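Local atomic coordinates of DNA polymerase III, beta subunit (Eubacterium rectale, PDB entry 3T0P), a protein that probably forms a ring-shaped head-to-tail dimer around DNA and tethers DNA polymerases and other proteins to it, giving them processivity. Residues 138-143 / 331-336; 175-180 / 246-251; 259-264 / 327-332; 323-328 / 348-353. All coordinates share one frame; numbering follows the deposited sequence. Where two conformers were deposited one is given.

Contact 1 of 4, residues 138-143 / 331-336; sequences VIRQTI and VIDEEE. With EDO (1,2-ethanediol), chain C.
V331 pushes its isopropyl group against the backbone of R140 and Q141, joining the central domain of the clamp to the C-terminal one. The two methyls divide the work. V331 CG1, anti to the carbonyl carbon (chi1 -59°), lies 3.5 Å from R140 O, while V331 CG2 settles 3.8 Å from Q141 O. R140 runs past V331 in the opposite direction; its chain, extended to CG and CD, bends at chi3 (62°) and brings NH1 to 3.7 Å from V331 CG1. The same NH1 donates to O2 of an ethanediol, probably from the crystallisation liquor, an oxygen that lies at the edge of the guanidinium and in its plane, and NE is salt-bridged to E137. D333 adds opposite charge at the guanidinium edge, yet R140 NH2 and D333 OD1 stay 4.2 Å apart, beyond a salt bridge, although the two flat groups are turned only 20° from each other. Replacing R140 by an alanine would probably leave E137 without its charge mate and uncover one flank of V331 CG1. Q141 crosses V331 obliquely, its CG 3.8 Å from V331 O. Beyond CG the chain is extended, and its amide joins in through a water: Q141 NE2 donates to the water at 2.8 Å, and the water donates in turn to V331 O at 2.7 Å and, weakly, to D333 OD2. Around the contact, Y359 of strand 357-361 packs on V331 and hydrogen-bonds Q141 O, strand 176-184 packs under V138 and Q141 through R180, and I139 leans on helix 197-206.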
loop_
_atom_site.group_PDB
_atom_site.type_symbol
_atom_site.label_atom_id
_atom_site.label_comp_id
_atom_site.label_asym_id
_atom_site.label_seq_id
_atom_site.Cartn_x
_atom_site.Cartn_y
_atom_site.Cartn_z
ATOM N N VAL B 138 19.966 -2.345 -13.427
ATOM C CA VAL B 138 20.470 -1.153 -14.095
ATOM C C VAL B 138 19.330 -0.125 -14.290
ATOM O O VAL B 138 19.602 1.069 -14.217
ATOM C CB VAL B 138 21.272 -1.438 -15.396
ATOM C CG1 VAL B 138 20.382 -1.734 -16.606
ATOM C CG2 VAL B 138 22.209 -0.294 -15.696
ATOM N N ILE B 139 18.071 -0.570 -14.469
ATOM C CA ILE B 139 16.941 0.354 -14.603
ATOM C C ILE B 139 16.700 0.993 -13.215
ATOM O O ILE B 139 16.521 2.207 -13.116
ATOM C CB ILE B 139 15.661 -0.365 -15.142
ATOM C CG1 ILE B 139 15.833 -0.858 -16.599
ATOM C CG2 ILE B 139 14.410 0.516 -14.994
ATOM C CD1 ILE B 139 14.707 -1.960 -17.045
ATOM N N ARG B 140 16.703 0.179 -12.151
ATOM C CA ARG B 140 16.464 0.699 -10.798
ATOM C C ARG B 140 17.522 1.779 -10.445
ATOM O O ARG B 140 17.183 2.816 -9.885
ATOM C CB ARG B 140 16.488 -0.436 -9.770
ATOM C CG ARG B 140 16.035 -0.029 -8.364
ATOM C CD ARG B 140 16.088 -1.196 -7.382
ATOM N NE ARG B 140 17.444 -1.719 -7.207
ATOM C CZ ARG B 140 18.320 -1.256 -6.316
ATOM N NH1 ARG B 140 17.984 -0.265 -5.490
ATOM N NH2 ARG B 140 19.529 -1.793 -6.227
ATOM N N GLN B 141 18.757 1.549 -10.865
ATOM C CA GLN B 141 19.928 2.380 -10.610
ATOM C C GLN B 141 19.988 3.661 -11.435
ATOM O O GLN B 141 20.876 4.488 -11.169
ATOM C CB GLN B 141 21.196 1.566 -10.869
ATOM C CG GLN B 141 21.456 0.523 -9.792
ATOM C CD GLN B 141 22.473 -0.499 -10.218
ATOM O OE1 GLN B 141 22.849 -0.619 -11.396
ATOM N NE2 GLN B 141 22.946 -1.266 -9.264
ATOM N N THR B 142 19.052 3.858 -12.399
ATOM C CA THR B 142 19.087 5.037 -13.269
ATOM C C THR B 142 17.730 5.685 -13.558
ATOM O O THR B 142 17.701 6.870 -13.893
ATOM C CB THR B 142 19.723 4.681 -14.654
ATOM O OG1 THR B 142 18.965 3.638 -15.265
ATOM C CG2 THR B 142 21.165 4.260 -14.560
ATOM N N ILE B 143 16.639 4.925 -13.533
ATOM C CA ILE B 143 15.303 5.400 -13.940
ATOM C C ILE B 143 14.790 6.640 -13.176
ATOM O O ILE B 143 14.035 7.431 -13.750
ATOM C CB ILE B 143 14.246 4.258 -13.922
ATOM C CG1 ILE B 143 13.102 4.515 -14.936
ATOM C CG2 ILE B 143 13.702 3.953 -12.507
ATOM C CD1 ILE B 143 13.519 4.556 -16.357
ATOM N N VAL B 331 20.308 3.690 -4.370
ATOM C CA VAL B 331 20.615 2.667 -5.385
ATOM C C VAL B 331 22.089 2.331 -5.411
ATOM O O VAL B 331 22.524 1.620 -6.316
ATOM C CB VAL B 331 20.075 3.041 -6.786
ATOM C CG1 VAL B 331 18.560 3.222 -6.732
ATOM C CG2 VAL B 331 20.751 4.287 -7.352
ATOM N N ILE B 332 22.852 2.800 -4.394
ATOM C CA ILE B 332 24.277 2.494 -4.268
ATOM C C ILE B 332 24.409 1.471 -3.159
ATOM O O ILE B 332 24.014 1.736 -2.019
ATOM C CB ILE B 332 25.165 3.760 -4.047
ATOM C CG1 ILE B 332 25.117 4.676 -5.288
ATOM C CG2 ILE B 332 26.595 3.370 -3.692
ATOM C CD1 ILE B 332 25.667 6.127 -5.043
ATOM N N ASP B 333 24.953 0.293 -3.504
ATOM C CA ASP B 333 25.088 -0.837 -2.577
ATOM C C ASP B 333 26.338 -0.776 -1.740
ATOM O O ASP B 333 26.360 -1.339 -0.646
ATOM C CB ASP B 333 25.054 -2.154 -3.354
ATOM C CG ASP B 333 23.714 -2.425 -4.040
ATOM O OD1 ASP B 333 22.663 -1.980 -3.503
ATOM O OD2 ASP B 333 23.719 -3.052 -5.131
ATOM N N GLU B 334 27.364 -0.081 -2.234
ATOM C CA GLU B 334 28.658 0.090 -1.590
ATOM C C GLU B 334 28.548 0.651 -0.160
ATOM O O GLU B 334 27.672 1.465 0.118
ATOM C CB GLU B 334 29.530 1.001 -2.458
ATOM C CG GLU B 334 30.184 0.268 -3.625
ATOM C CD GLU B 334 29.363 -0.094 -4.852
ATOM O OE1 GLU B 334 28.188 0.327 -4.947
ATOM O OE2 GLU B 334 29.920 -0.780 -5.741
ATOM N N GLU B 335 29.428 0.189 0.746
ATOM C CA GLU B 335 29.454 0.629 2.149
ATOM C C GLU B 335 29.919 2.100 2.262
ATOM O O GLU B 335 29.437 2.852 3.118
ATOM C CB GLU B 335 30.347 -0.282 3.014
ATOM C CG GLU B 335 29.969 -0.213 4.486
ATOM C CD GLU B 335 30.861 -1.004 5.422
ATOM N N GLU B 336 30.835 2.498 1.378
ATOM C CA GLU B 336 31.392 3.846 1.343
ATOM C C GLU B 336 31.328 4.413 -0.051
ATOM O O GLU B 336 31.265 3.671 -1.024
ATOM C CB GLU B 336 32.830 3.858 1.862
ATOM C CG GLU B 336 32.903 3.790 3.381
ATOM C CD GLU B 336 34.292 3.880 3.983
ATOM O OE1 GLU B 336 35.218 3.209 3.471
ATOM O OE2 GLU B 336 34.447 4.615 4.984
HETATM C C1 EDO C . 13.762 3.079 -4.346
HETATM O O1 EDO C . 13.853 2.651 -2.979
HETATM C C2 EDO C . 15.069 2.806 -5.092
HETATM O O2 EDO C . 15.442 1.422 -4.985
HETATM O O HOH W 1 22.259 -1.053 -6.564
#

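Contact 2 of 4, residues 175-180 / 246-251; sequences HRISIR and DQMLSS
M248 and L249 reach from the connection between the central and C-terminal domains of the sliding clamp to I177 and I179 of strand 176-184. This strand belongs to the antiparallel sheet that runs on from one domain into the next, with strand 357-361 of the C-terminal domain as its neighbour. The connecting segment starts at D246, held to the same sheet by a salt bridge from its OD1 to R168. Residues 246-248 have helical backbone angles, without the regular bonds of a helix. At the end of this turn the selenomethionine M248 crosses I177 at about a right angle, its SE 4.1 Å from I177 CD1. A bend at chi3 (142°) turns its terminal methyl out of line with the rest of the chain. L249 follows as the centre of an inverse gamma turn, with a weak bond of 3.1 Å from S250 N to M248 O. I177 and I179, alternate residues of the strand, direct their side chains to the same side, and each offers CD1 as the touching atom. L249 meets I179 tip to tip: with CG anti to the carbonyl carbon (chi1 -48°), the leucine fork faces the strand, and I179 CD1 lies 3.7 Å from L249 CD2 and 3.9 Å from L249 CD1.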
loop_
_atom_site.group_PDB
_atom_site.type_symbol
_atom_site.label_atom_id
_atom_site.label_comp_id
_atom_site.label_asym_id
_atom_site.label_seq_id
_atom_site.Cartn_x
_atom_site.Cartn_y
_atom_site.Cartn_z
ATOM N N HIS B 175 19.248 18.594 -13.992
ATOM C CA HIS B 175 19.749 18.861 -12.642
ATOM C C HIS B 175 20.737 17.810 -12.164
ATOM O O HIS B 175 21.442 18.039 -11.183
ATOM C CB HIS B 175 18.580 18.910 -11.662
ATOM C CG HIS B 175 17.612 19.993 -11.982
ATOM N ND1 HIS B 175 16.386 19.711 -12.554
ATOM C CD2 HIS B 175 17.745 21.331 -11.857
ATOM C CE1 HIS B 175 15.798 20.882 -12.725
ATOM N NE2 HIS B 175 16.582 21.887 -12.327
ATOM N N ARG B 176 20.751 16.643 -12.808
ATOM C CA ARG B 176 21.597 15.512 -12.432
ATOM C C ARG B 176 21.755 14.530 -13.569
ATOM O O ARG B 176 20.962 14.547 -14.510
ATOM C CB ARG B 176 20.994 14.781 -11.229
ATOM C CG ARG B 176 19.621 14.205 -11.514
ATOM C CD ARG B 176 18.845 14.171 -10.261
ATOM N NE ARG B 176 17.418 13.979 -10.486
ATOM C CZ ARG B 176 16.680 13.136 -9.785
ATOM N NH1 ARG B 176 17.241 12.360 -8.871
ATOM N NH2 ARG B 176 15.378 13.035 -10.016
ATOM N N ILE B 177 22.758 13.649 -13.459
ATOM C CA ILE B 177 23.059 12.620 -14.439
ATOM C C ILE B 177 23.370 11.338 -13.679
ATOM O O ILE B 177 24.157 11.344 -12.729
ATOM C CB ILE B 177 24.211 13.027 -15.426
ATOM C CG1 ILE B 177 23.989 14.434 -16.061
ATOM C CG2 ILE B 177 24.412 11.954 -16.531
ATOM C CD1 ILE B 177 25.166 14.948 -16.976
ATOM N N SER B 178 22.720 10.242 -14.084
ATOM C CA SER B 178 22.962 8.906 -13.548
ATOM C C SER B 178 23.532 8.053 -14.652
ATOM O O SER B 178 22.919 7.944 -15.714
ATOM C CB SER B 178 21.686 8.294 -13.006
ATOM O OG SER B 178 21.145 9.129 -12.007
ATOM N N ILE B 179 24.725 7.506 -14.433
ATOM C CA ILE B 179 25.424 6.669 -15.411
ATOM C C ILE B 179 25.844 5.364 -14.762
ATOM O O ILE B 179 26.553 5.365 -13.752
ATOM C CB ILE B 179 26.665 7.371 -16.054
ATOM C CG1 ILE B 179 26.350 8.805 -16.507
ATOM C CG2 ILE B 179 27.241 6.535 -17.215
ATOM C CD1 ILE B 179 27.572 9.670 -16.755
ATOM N N ARG B 180 25.457 4.258 -15.388
ATOM C CA ARG B 180 25.868 2.928 -14.982
ATOM C C ARG B 180 26.652 2.265 -16.097
ATOM O O ARG B 180 26.340 2.440 -17.266
ATOM C CB ARG B 180 24.669 2.089 -14.581
ATOM C CG ARG B 180 24.164 2.377 -13.151
ATOM C CD ARG B 180 25.080 1.731 -12.136
ATOM N NE ARG B 180 24.694 2.068 -10.770
ATOM C CZ ARG B 180 25.137 1.434 -9.691
ATOM N NH1 ARG B 180 25.983 0.410 -9.812
ATOM N NH2 ARG B 180 24.708 1.786 -8.484
ATOM N N ASP B 246 30.014 13.287 -22.153
ATOM C CA ASP B 246 31.413 12.911 -21.906
ATOM C C ASP B 246 32.303 14.126 -21.590
ATOM O O ASP B 246 33.263 13.995 -20.827
ATOM C CB ASP B 246 31.977 12.117 -23.085
ATOM C CG ASP B 246 31.351 10.738 -23.219
ATOM O OD1 ASP B 246 31.668 9.855 -22.380
ATOM O OD2 ASP B 246 30.540 10.540 -24.157
ATOM N N GLN B 247 31.939 15.306 -22.130
ATOM C CA GLN B 247 32.609 16.595 -21.914
ATOM C C GLN B 247 32.483 17.074 -20.457
ATOM O O GLN B 247 33.401 17.729 -19.949
ATOM C CB GLN B 247 32.038 17.674 -22.862
ATOM C CG GLN B 247 30.509 17.737 -22.919
ATOM C CD GLN B 247 29.995 19.115 -23.242
ATOM O OE1 GLN B 247 29.617 19.881 -22.352
ATOM N NE2 GLN B 247 29.956 19.458 -24.525
HETATM N N MSE B 248 31.341 16.750 -19.805
HETATM C CA MSE B 248 30.995 17.128 -18.429
HETATM C C MSE B 248 31.577 16.203 -17.380
HETATM O O MSE B 248 31.512 16.518 -16.191
HETATM C CB MSE B 248 29.482 17.149 -18.256
HETATM C CG MSE B 248 28.808 18.173 -19.106
HETATM SE SE MSE B 248 27.000 18.277 -18.512
HETATM C CE MSE B 248 26.772 20.218 -18.699
ATOM N N LEU B 249 32.127 15.065 -17.800
ATOM C CA LEU B 249 32.721 14.105 -16.881
ATOM C C LEU B 249 34.212 14.425 -16.755
ATOM O O LEU B 249 35.065 13.539 -16.867
ATOM C CB LEU B 249 32.447 12.648 -17.339
ATOM C CG LEU B 249 30.985 12.305 -17.726
ATOM C CD1 LEU B 249 30.879 10.918 -18.336
ATOM C CD2 LEU B 249 30.020 12.482 -16.555
ATOM N N SER B 250 34.513 15.729 -16.525
ATOM C CA SER B 250 35.857 16.275 -16.322
ATOM C C SER B 250 36.399 15.729 -15.018
ATOM O O SER B 250 35.829 15.980 -13.954
ATOM C CB SER B 250 35.836 17.803 -16.313
ATOM O OG SER B 250 35.471 18.319 -17.585
ATOM N N SER B 251 37.473 14.931 -15.117
ATOM C CA SER B 251 38.124 14.242 -14.002
ATOM C C SER B 251 38.844 15.186 -12.980
ATOM O O SER B 251 39.458 14.667 -12.044
ATOM C CB SER B 251 39.122 13.218 -14.547
ATOM O OG SER B 251 39.608 12.352 -13.533
#

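Contact 3 of 4, residues 259-264 / 327-332; sequences INKREL and DALRVI
Helix 261-272 of the C-terminal clamp domain begins straight after strand 255-260, and at this junction K261 and L264 meet the end of helix 322-329 and the type I turn from L329 to I332. K261 leaves the backbone with CG opposite N (chi1 -175°) and then bends at each of its next three torsions, folding its chain over the turn. K261 CD passes 3.6 Å from L329 O, and K261 NZ donates to I332 O at 2.9 Å, approaching 29° out of the carbonyl plane. E334 O is a second acceptor for NZ, so this buried ammonium fastens two carbonyls of the loop that leads to strand 336-341. With a methionine in place of K261, I332 O and E334 O would probably lose their shared donor and the loop one of its ties. CG of K261 also lies against L329 CD2 and I332 CG2. One turn on, L264 crosses L329 at about a right angle, L264 CG 3.8 Å from L329 CD1, and L339 and I307 pack on L264. N260 occupies the N-cap of the helix: its OD1 accepts from E263 N at 2.9 Å, in the carbonyl plane, with an angle of 161° at the hydrogen.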
loop_
_atom_site.group_PDB
_atom_site.type_symbol
_atom_site.label_atom_id
_atom_site.label_comp_id
_atom_site.label_asym_id
_atom_site.label_seq_id
_atom_site.Cartn_x
_atom_site.Cartn_y
_atom_site.Cartn_z
ATOM N N ILE B 259 33.009 8.902 2.597
ATOM C CA ILE B 259 31.988 8.901 3.628
ATOM C C ILE B 259 31.209 7.594 3.577
ATOM O O ILE B 259 30.999 7.037 2.501
ATOM C CB ILE B 259 31.050 10.142 3.410
ATOM C CG1 ILE B 259 30.005 10.347 4.559
ATOM C CG2 ILE B 259 30.374 10.145 2.003
ATOM C CD1 ILE B 259 29.299 11.687 4.519
ATOM N N ASN B 260 30.739 7.131 4.735
ATOM C CA ASN B 260 29.901 5.948 4.831
ATOM C C ASN B 260 28.549 6.264 4.143
ATOM O O ASN B 260 27.896 7.256 4.473
ATOM C CB ASN B 260 29.744 5.555 6.309
ATOM C CG ASN B 260 28.822 4.378 6.511
ATOM O OD1 ASN B 260 27.605 4.505 6.485
ATOM N ND2 ASN B 260 29.379 3.199 6.651
ATOM N N LYS B 261 28.164 5.443 3.165
ATOM C CA LYS B 261 26.967 5.595 2.336
ATOM C C LYS B 261 25.676 5.614 3.193
ATOM O O LYS B 261 24.853 6.519 3.037
ATOM C CB LYS B 261 26.931 4.472 1.269
ATOM C CG LYS B 261 25.789 4.514 0.210
ATOM C CD LYS B 261 24.385 4.023 0.700
ATOM C CE LYS B 261 24.344 2.704 1.467
ATOM N NZ LYS B 261 24.931 1.555 0.708
ATOM N N ARG B 262 25.508 4.651 4.083
ATOM C CA ARG B 262 24.314 4.557 4.940
ATOM C C ARG B 262 24.185 5.768 5.872
ATOM O O ARG B 262 23.079 6.291 6.008
ATOM C CB ARG B 262 24.319 3.236 5.756
ATOM C CG ARG B 262 23.135 2.970 6.738
ATOM C CD ARG B 262 21.744 2.989 6.111
ATOM N NE ARG B 262 21.660 2.205 4.875
ATOM C CZ ARG B 262 20.590 2.153 4.087
ATOM N NH1 ARG B 262 19.486 2.820 4.409
ATOM N NH2 ARG B 262 20.616 1.439 2.971
ATOM N N GLU B 263 25.290 6.236 6.494
ATOM C CA GLU B 263 25.222 7.405 7.382
ATOM C C GLU B 263 24.800 8.664 6.614
ATOM O O GLU B 263 24.003 9.443 7.139
ATOM C CB GLU B 263 26.547 7.678 8.095
ATOM C CG GLU B 263 26.897 6.709 9.211
ATOM C CD GLU B 263 28.284 6.905 9.811
ATOM O OE1 GLU B 263 28.791 8.051 9.793
ATOM O OE2 GLU B 263 28.869 5.907 10.295
ATOM N N LEU B 264 25.333 8.864 5.385
ATOM C CA LEU B 264 24.985 10.023 4.571
ATOM C C LEU B 264 23.494 9.946 4.173
ATOM O O LEU B 264 22.735 10.902 4.391
ATOM C CB LEU B 264 25.903 10.150 3.327
ATOM C CG LEU B 264 25.646 11.404 2.462
ATOM C CD1 LEU B 264 25.768 12.700 3.289
ATOM C CD2 LEU B 264 26.583 11.445 1.253
ATOM N N ASP B 327 17.845 9.836 -3.878
ATOM C CA ASP B 327 17.601 8.965 -5.053
ATOM C C ASP B 327 18.841 8.175 -5.436
ATOM O O ASP B 327 18.734 6.972 -5.613
ATOM C CB ASP B 327 17.160 9.774 -6.282
ATOM C CG ASP B 327 15.793 10.394 -6.235
ATOM O OD1 ASP B 327 15.039 10.112 -5.262
ATOM O OD2 ASP B 327 15.472 11.192 -7.162
ATOM N N ALA B 328 20.031 8.842 -5.504
ATOM C CA ALA B 328 21.258 8.157 -5.897
ATOM C C ALA B 328 21.779 7.243 -4.799
ATOM O O ALA B 328 22.179 6.129 -5.100
ATOM C CB ALA B 328 22.336 9.167 -6.299
ATOM N N LEU B 329 21.789 7.694 -3.536
ATOM C CA LEU B 329 22.310 6.879 -2.438
ATOM C C LEU B 329 21.464 5.622 -2.217
ATOM O O LEU B 329 22.041 4.587 -1.910
ATOM C CB LEU B 329 22.463 7.680 -1.148
ATOM C CG LEU B 329 23.511 8.788 -1.170
ATOM C CD1 LEU B 329 23.342 9.723 0.026
ATOM C CD2 LEU B 329 24.932 8.227 -1.257
ATOM N N ARG B 330 20.141 5.686 -2.421
ATOM C CA ARG B 330 19.220 4.527 -2.321
ATOM C C ARG B 330 19.576 3.383 -3.279
ATOM O O ARG B 330 19.172 2.239 -3.060
ATOM C CB ARG B 330 17.781 4.948 -2.635
ATOM C CG ARG B 330 17.044 5.507 -1.435
ATOM C CD ARG B 330 15.605 5.768 -1.792
ATOM N NE ARG B 330 14.892 6.415 -0.699
ATOM C CZ ARG B 330 13.793 7.139 -0.854
ATOM N NH1 ARG B 330 13.273 7.320 -2.066
ATOM N NH2 ARG B 330 13.210 7.703 0.196
ATOM N N VAL B 331 20.308 3.690 -4.370
ATOM C CA VAL B 331 20.615 2.667 -5.385
ATOM C C VAL B 331 22.089 2.331 -5.411
ATOM O O VAL B 331 22.524 1.620 -6.316
ATOM C CB VAL B 331 20.075 3.041 -6.786
ATOM C CG1 VAL B 331 18.560 3.222 -6.732
ATOM C CG2 VAL B 331 20.751 4.287 -7.352
ATOM N N ILE B 332 22.852 2.800 -4.394
ATOM C CA ILE B 332 24.277 2.494 -4.268
ATOM C C ILE B 332 24.409 1.471 -3.159
ATOM O O ILE B 332 24.014 1.736 -2.019
ATOM C CB ILE B 332 25.165 3.760 -4.047
ATOM C CG1 ILE B 332 25.117 4.676 -5.288
ATOM C CG2 ILE B 332 26.595 3.370 -3.692
ATOM C CD1 ILE B 332 25.667 6.127 -5.043
#

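Contact 4 of 4, residues 323-328 / 348-353; sequences KFFIDA and CFIKDD. With EDO (1,2-ethanediol), chain V.
I350 CD1 is the bump of this contact: it projects from strand 348-351 into the hollow between the ring of F325 and the methyl of A328, one helical turn apart. With CG1 anti to the carbonyl carbon (chi1 -42°) and the chain extended beyond it, this methyl is the foremost part of the side chain. I350 CD1 approaches the ring obliquely, 3.8 Å from F325 CE1, and lies 4.1 Å from A328 CB. The helix rests on the sheet of the C-terminal clamp domain almost parallel to the strand: the axes of 323-328 and 348-351 make an angle of 12° and pass 11.2 Å apart. F325 bridges that distance by sending its ring across to the strand, toward C348. There the sulfur sits at the ring edge, C348 SG 4.1 Å from F325 CZ, in a cysteine sulfur-aromatic contact with SG 78° off the ring normal. The ring is also held by F320, edge-to-face, and by I268 of helix 261-272, while V337 and L339 flank I350 from the next strand. On the helix itself, K323 NZ is salt-bridged to D327 OD2 at 2.9 Å, through the syn lone pair of that oxygen.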
loop_
_atom_site.group_PDB
_atom_site.type_symbol
_atom_site.label_atom_id
_atom_site.label_comp_id
_atom_site.label_asym_id
_atom_site.label_seq_id
_atom_site.Cartn_x
_atom_site.Cartn_y
_atom_site.Cartn_z
ATOM N N LYS B 323 16.572 15.506 -2.297
ATOM C CA LYS B 323 15.955 14.454 -3.123
ATOM C C LYS B 323 16.969 13.765 -4.082
ATOM O O LYS B 323 16.992 12.534 -4.173
ATOM C CB LYS B 323 14.798 15.041 -3.937
ATOM C CG LYS B 323 14.059 14.039 -4.825
ATOM C CD LYS B 323 13.204 14.744 -5.887
ATOM C CE LYS B 323 12.308 13.770 -6.614
ATOM N NZ LYS B 323 13.072 12.767 -7.407
ATOM N N PHE B 324 17.812 14.562 -4.747
ATOM C CA PHE B 324 18.813 14.094 -5.707
ATOM C C PHE B 324 19.860 13.159 -5.053
ATOM O O PHE B 324 20.261 12.161 -5.643
ATOM C CB PHE B 324 19.492 15.288 -6.383
ATOM C CG PHE B 324 18.560 16.213 -7.158
ATOM C CD1 PHE B 324 17.298 15.784 -7.566
ATOM C CD2 PHE B 324 18.950 17.511 -7.481
ATOM C CE1 PHE B 324 16.444 16.635 -8.285
ATOM C CE2 PHE B 324 18.094 18.362 -8.192
ATOM C CZ PHE B 324 16.855 17.909 -8.604
ATOM N N PHE B 325 20.256 13.460 -3.825
ATOM C CA PHE B 325 21.207 12.635 -3.109
ATOM C C PHE B 325 20.542 11.355 -2.617
ATOM O O PHE B 325 21.144 10.286 -2.721
ATOM C CB PHE B 325 21.800 13.428 -1.940
ATOM C CG PHE B 325 23.187 13.926 -2.243
ATOM C CD1 PHE B 325 24.298 13.116 -2.025
ATOM C CD2 PHE B 325 23.385 15.178 -2.811
ATOM C CE1 PHE B 325 25.579 13.559 -2.358
ATOM C CE2 PHE B 325 24.667 15.612 -3.155
ATOM C CZ PHE B 325 25.753 14.814 -2.902
ATOM N N ILE B 326 19.330 11.464 -2.066
ATOM C CA ILE B 326 18.557 10.334 -1.563
ATOM C C ILE B 326 18.316 9.345 -2.728
ATOM O O ILE B 326 18.652 8.166 -2.600
ATOM C CB ILE B 326 17.240 10.797 -0.906
ATOM C CG1 ILE B 326 17.505 11.450 0.454
ATOM C CG2 ILE B 326 16.268 9.622 -0.742
ATOM C CD1 ILE B 326 16.394 12.368 0.962
ATOM N N ASP B 327 17.845 9.836 -3.878
ATOM C CA ASP B 327 17.601 8.965 -5.053
ATOM C C ASP B 327 18.841 8.175 -5.436
ATOM O O ASP B 327 18.734 6.972 -5.613
ATOM C CB ASP B 327 17.160 9.774 -6.282
ATOM C CG ASP B 327 15.793 10.394 -6.235
ATOM O OD1 ASP B 327 15.039 10.112 -5.262
ATOM O OD2 ASP B 327 15.472 11.192 -7.162
ATOM N N ALA B 328 20.031 8.842 -5.504
ATOM C CA ALA B 328 21.258 8.157 -5.897
ATOM C C ALA B 328 21.779 7.243 -4.799
ATOM O O ALA B 328 22.179 6.129 -5.100
ATOM C CB ALA B 328 22.336 9.167 -6.299
ATOM N N CYS B 348 28.779 17.947 -8.389
ATOM C CA CYS B 348 29.351 17.006 -7.437
ATOM C C CYS B 348 29.241 15.621 -8.078
ATOM O O CYS B 348 28.209 15.312 -8.686
ATOM C CB CYS B 348 28.653 17.069 -6.080
ATOM S SG CYS B 348 29.132 15.738 -4.936
ATOM N N PHE B 349 30.281 14.796 -7.956
ATOM C CA PHE B 349 30.237 13.438 -8.506
ATOM C C PHE B 349 30.316 12.394 -7.418
ATOM O O PHE B 349 31.182 12.472 -6.554
ATOM C CB PHE B 349 31.380 13.182 -9.499
ATOM C CG PHE B 349 31.441 14.078 -10.707
ATOM C CD1 PHE B 349 32.087 15.306 -10.650
ATOM C CD2 PHE B 349 30.954 13.649 -11.937
ATOM C CE1 PHE B 349 32.168 16.129 -11.781
ATOM C CE2 PHE B 349 31.060 14.459 -13.076
ATOM C CZ PHE B 349 31.662 15.697 -12.989
ATOM N N ILE B 350 29.414 11.419 -7.467
ATOM C CA ILE B 350 29.462 10.236 -6.630
ATOM C C ILE B 350 30.031 9.154 -7.539
ATOM O O ILE B 350 29.410 8.823 -8.559
ATOM C CB ILE B 350 28.131 9.814 -5.969
ATOM C CG1 ILE B 350 27.338 11.019 -5.406
ATOM C CG2 ILE B 350 28.406 8.734 -4.908
ATOM C CD1 ILE B 350 25.893 10.622 -4.810
ATOM N N LYS B 351 31.261 8.711 -7.245
ATOM C CA LYS B 351 31.942 7.687 -8.037
ATOM C C LYS B 351 32.391 6.549 -7.167
ATOM O O LYS B 351 32.463 6.674 -5.940
ATOM C CB LYS B 351 33.156 8.262 -8.784
ATOM C CG LYS B 351 32.817 9.177 -9.933
ATOM C CD LYS B 351 34.040 9.396 -10.821
ATOM C CE LYS B 351 33.772 10.358 -11.961
ATOM N NZ LYS B 351 34.843 10.336 -12.999
ATOM N N ASP B 352 32.658 5.417 -7.796
ATOM C CA ASP B 352 33.163 4.234 -7.102
ATOM C C ASP B 352 34.553 3.911 -7.630
ATOM O O ASP B 352 34.940 4.361 -8.726
ATOM C CB ASP B 352 32.210 3.035 -7.265
ATOM C CG ASP B 352 32.199 2.432 -8.652
ATOM O OD1 ASP B 352 31.958 3.184 -9.625
ATOM O OD2 ASP B 352 32.454 1.215 -8.770
ATOM N N ASP B 353 35.267 3.072 -6.877
ATOM C CA ASP B 353 36.614 2.623 -7.206
ATOM C C ASP B 353 36.642 1.665 -8.404
ATOM O O ASP B 353 37.628 1.659 -9.142
ATOM C CB ASP B 353 37.222 1.934 -5.975
HETATM C C1 EDO V . 36.917 12.186 -10.258
HETATM O O1 EDO V . 36.046 12.842 -11.200
HETATM C C2 EDO V . 37.440 10.864 -10.820
HETATM O O2 EDO V . 38.218 10.160 -9.844
#

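In the fold
Contacts 3 and 4 are buried and lie within the C-terminal domain, both using helix 322-329, with centres about 7 Å apart; contacts 1 and 2 are only partly buried and join that domain to the central one. Contact 4 is apolar apart from a cysteine sulfur at a ring edge; contact 2 is apolar too and smaller. Contact 3 adds a buried lysine bond, while contact 1 packs a valine against backbone and adds a water bridge and a loose charge pair. V331 and I332 belong to both contacts 1 and 3, and I332 CD1 also touches I350 CG2 of contact 4. The strand of contact 2 is tied to helix 322-329 by the R176-D327 salt bridge.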